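Local coordinates for bifunctional enzyme IspD/IspF (Campylobacter jejuni, PDB 1W55), which catalyses two steps of isoprenoid precursor synthesis, transferring the cytidylyl group of CTP to methylerythritol phosphate and, in a second domain, cyclising the phosphorylated product with release of CMP, at residues Gln288-Val293 / Gly297-Asn302. Residues are numbered along the deposited sequence; the frame is centred on the assembly and turned at random.
Sequences QAYDKV and GFELIN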
loop_
_atom_site.group_PDB
_atom_site.type_symbol
_atom_site.label_atom_id
_atom_site.label_comp_id
_atom_site.label_asym_id
_atom_site.label_seq_id
_atom_site.Cartn_x
_atom_site.Cartn_y
_atom_site.Cartn_z
ATOM N N GLN A 288 1.233 -42.716 0.425
ATOM C CA GLN A 288 0.323 -42.611 1.564
ATOM C C GLN A 288 0.933 -41.830 2.724
ATOM O O GLN A 288 0.219 -41.131 3.446
ATOM C CB GLN A 288 -0.119 -44.003 2.027
ATOM C CG GLN A 288 -1.168 -44.643 1.125
ATOM C CD GLN A 288 -1.581 -46.024 1.604
ATOM O OE1 GLN A 288 -1.849 -46.223 2.789
ATOM N NE2 GLN A 288 -1.621 -46.980 0.690
ATOM N N ALA A 289 2.247 -41.962 2.913
ATOM C CA ALA A 289 2.951 -41.185 3.931
ATOM C C ALA A 289 2.911 -39.676 3.599
ATOM O O ALA A 289 2.679 -38.848 4.474
ATOM C CB ALA A 289 4.382 -41.666 4.063
ATOM N N TYR A 290 3.142 -39.333 2.333
ATOM C CA TYR A 290 3.021 -37.952 1.874
ATOM C C TYR A 290 1.587 -37.415 2.013
ATOM O O TYR A 290 1.396 -36.237 2.341
ATOM C CB TYR A 290 3.524 -37.797 0.434
ATOM C CG TYR A 290 3.613 -36.352 -0.024
ATOM C CD1 TYR A 290 4.118 -35.355 0.825
ATOM C CD2 TYR A 290 3.176 -35.979 -1.296
ATOM C CE1 TYR A 290 4.177 -34.029 0.419
ATOM C CE2 TYR A 290 3.248 -34.649 -1.721
ATOM C CZ TYR A 290 3.750 -33.684 -0.854
ATOM O OH TYR A 290 3.821 -32.373 -1.255
ATOM N N ASP A 291 0.589 -38.271 1.776
ATOM C CA ASP A 291 -0.807 -37.901 2.038
ATOM C C ASP A 291 -1.001 -37.459 3.487
ATOM O O ASP A 291 -1.697 -36.478 3.744
ATOM C CB ASP A 291 -1.770 -39.059 1.746
ATOM C CG ASP A 291 -2.045 -39.251 0.258
ATOM O OD1 ASP A 291 -1.775 -38.319 -0.544
ATOM O OD2 ASP A 291 -2.540 -40.321 -0.191
ATOM N N LYS A 292 -0.411 -38.191 4.431
ATOM C CA LYS A 292 -0.480 -37.807 5.847
ATOM C C LYS A 292 0.094 -36.412 6.098
ATOM O O LYS A 292 -0.453 -35.638 6.877
ATOM C CB LYS A 292 0.243 -38.821 6.741
ATOM C CG LYS A 292 -0.412 -40.183 6.800
ATOM C CD LYS A 292 -1.765 -40.139 7.517
ATOM C CE LYS A 292 -2.631 -41.333 7.101
ATOM N NZ LYS A 292 -3.592 -41.771 8.158
ATOM N N VAL A 293 1.189 -36.108 5.408
ATOM C CA VAL A 293 1.911 -34.849 5.553
ATOM C C VAL A 293 1.093 -33.708 4.953
ATOM O O VAL A 293 1.057 -32.602 5.491
ATOM C CB VAL A 293 3.309 -34.965 4.886
ATOM C CG1 VAL A 293 3.943 -33.620 4.668
ATOM C CG2 VAL A 293 4.213 -35.888 5.711
ATOM N N GLY A 297 -1.047 -29.911 6.431
ATOM C CA GLY A 297 -0.786 -28.584 5.900
ATOM C C GLY A 297 0.564 -28.315 5.255
ATOM O O GLY A 297 0.912 -27.150 5.004
ATOM N N PHE A 298 1.307 -29.374 4.961
ATOM C CA PHE A 298 2.644 -29.249 4.401
ATOM C C PHE A 298 2.678 -29.611 2.921
ATOM O O PHE A 298 1.792 -30.311 2.420
ATOM C CB PHE A 298 3.606 -30.168 5.151
ATOM C CG PHE A 298 4.032 -29.641 6.484
ATOM C CD1 PHE A 298 3.561 -30.221 7.660
ATOM C CD2 PHE A 298 4.901 -28.564 6.569
ATOM C CE1 PHE A 298 3.966 -29.731 8.883
ATOM C CE2 PHE A 298 5.314 -28.077 7.788
ATOM C CZ PHE A 298 4.854 -28.645 8.945
ATOM N N GLU A 299 3.734 -29.167 2.246
ATOM C CA GLU A 299 3.925 -29.399 0.825
ATOM C C GLU A 299 5.433 -29.500 0.555
ATOM O O GLU A 299 6.218 -28.737 1.120
ATOM C CB GLU A 299 3.325 -28.214 0.062
ATOM C CG GLU A 299 3.383 -28.315 -1.445
ATOM C CD GLU A 299 2.684 -27.152 -2.137
ATOM O OE1 GLU A 299 2.133 -26.265 -1.429
ATOM O OE2 GLU A 299 2.704 -27.124 -3.391
ATOM N N LEU A 300 5.827 -30.433 -0.307
ATOM C CA LEU A 300 7.228 -30.617 -0.657
ATOM C C LEU A 300 7.774 -29.503 -1.553
ATOM O O LEU A 300 7.104 -29.051 -2.475
ATOM C CB LEU A 300 7.445 -31.980 -1.327
ATOM C CG LEU A 300 7.626 -33.197 -0.403
ATOM C CD1 LEU A 300 7.384 -34.487 -1.178
ATOM C CD2 LEU A 300 9.006 -33.230 0.253
ATOM N N ILE A 301 8.999 -29.073 -1.274
ATOM C CA ILE A 301 9.696 -28.175 -2.184
ATOM C C ILE A 301 10.617 -29.003 -3.054
ATOM O O ILE A 301 10.593 -28.870 -4.278
ATOM C CB ILE A 301 10.494 -27.073 -1.430
ATOM C CG1 ILE A 301 9.536 -26.051 -0.798
ATOM C CG2 ILE A 301 11.472 -26.384 -2.379
ATOM C CD1 ILE A 301 10.224 -25.049 0.119
ATOM N N ASN A 302 11.427 -29.868 -2.444
ATOM C CA ASN A 302 12.354 -30.669 -3.244
ATOM C C ASN A 302 12.859 -31.876 -2.499
ATOM O O ASN A 302 12.701 -31.962 -1.282
ATOM C CB ASN A 302 13.538 -29.825 -3.748
ATOM C CG ASN A 302 14.622 -29.624 -2.682
ATOM O OD1 ASN A 302 14.366 -29.056 -1.625
ATOM N ND2 ASN A 302 15.830 -30.106 -2.961
#
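The Tyr290 ring carries Leu300 on one face: the methyl CD1 sits 3.8 Å from the ring centroid and close to the ring normal, a CH-pi contact displaced toward the CE1 rim. Leu300 CD1 and CG both lie 3.6 Å from Tyr290 CE1. At the far end of the same ring the phenol oxygen accepts the backbone N-H of Leu300, with N to OH at 2.9 Å. That bond is almost straight, at 170°. One strand residue thus meets the tyrosine twice, with its methyl over the ring and its N-H on the hydroxyl, and the bond ties the ring tip to the strand backbone. Tyr290 reaches that far because its CG stands anti to the backbone N (chi1 -172°), which brings the ring across from the helix to the strand. The Phe298 ring meets the helix at an edge, where the carbonyl O of Val293 lies near its plane. Phe298 CB packs on Val293 CG1 at 3.5 Å, and the ring itself leads away from the helix to meet Phe211 edge-to-face and Tyr365.

At the Val293-Phe298 pair helix 282-295 ends in a Schellman motif. Gly297, with positive phi, is its C-prime residue, and Phe298 N closes it with a 3.3 Å bond to Val293 O, the donor somewhat tilted from the carbonyl plane. The turn sends the chain straight into strand 298-308 of the mixed sheet in the IspF domain, the helix and strand segments running at 122° to each other. Their axes are 8.4 Å apart at closest. Helix 248-260 packs against Tyr290 and Val293 through Ile257, while Leu329 of helix 318-329 touches both Tyr290 and Leu300. Further along the strand, Asn302 ND2 donates to Thr212 O of a neighbouring subunit.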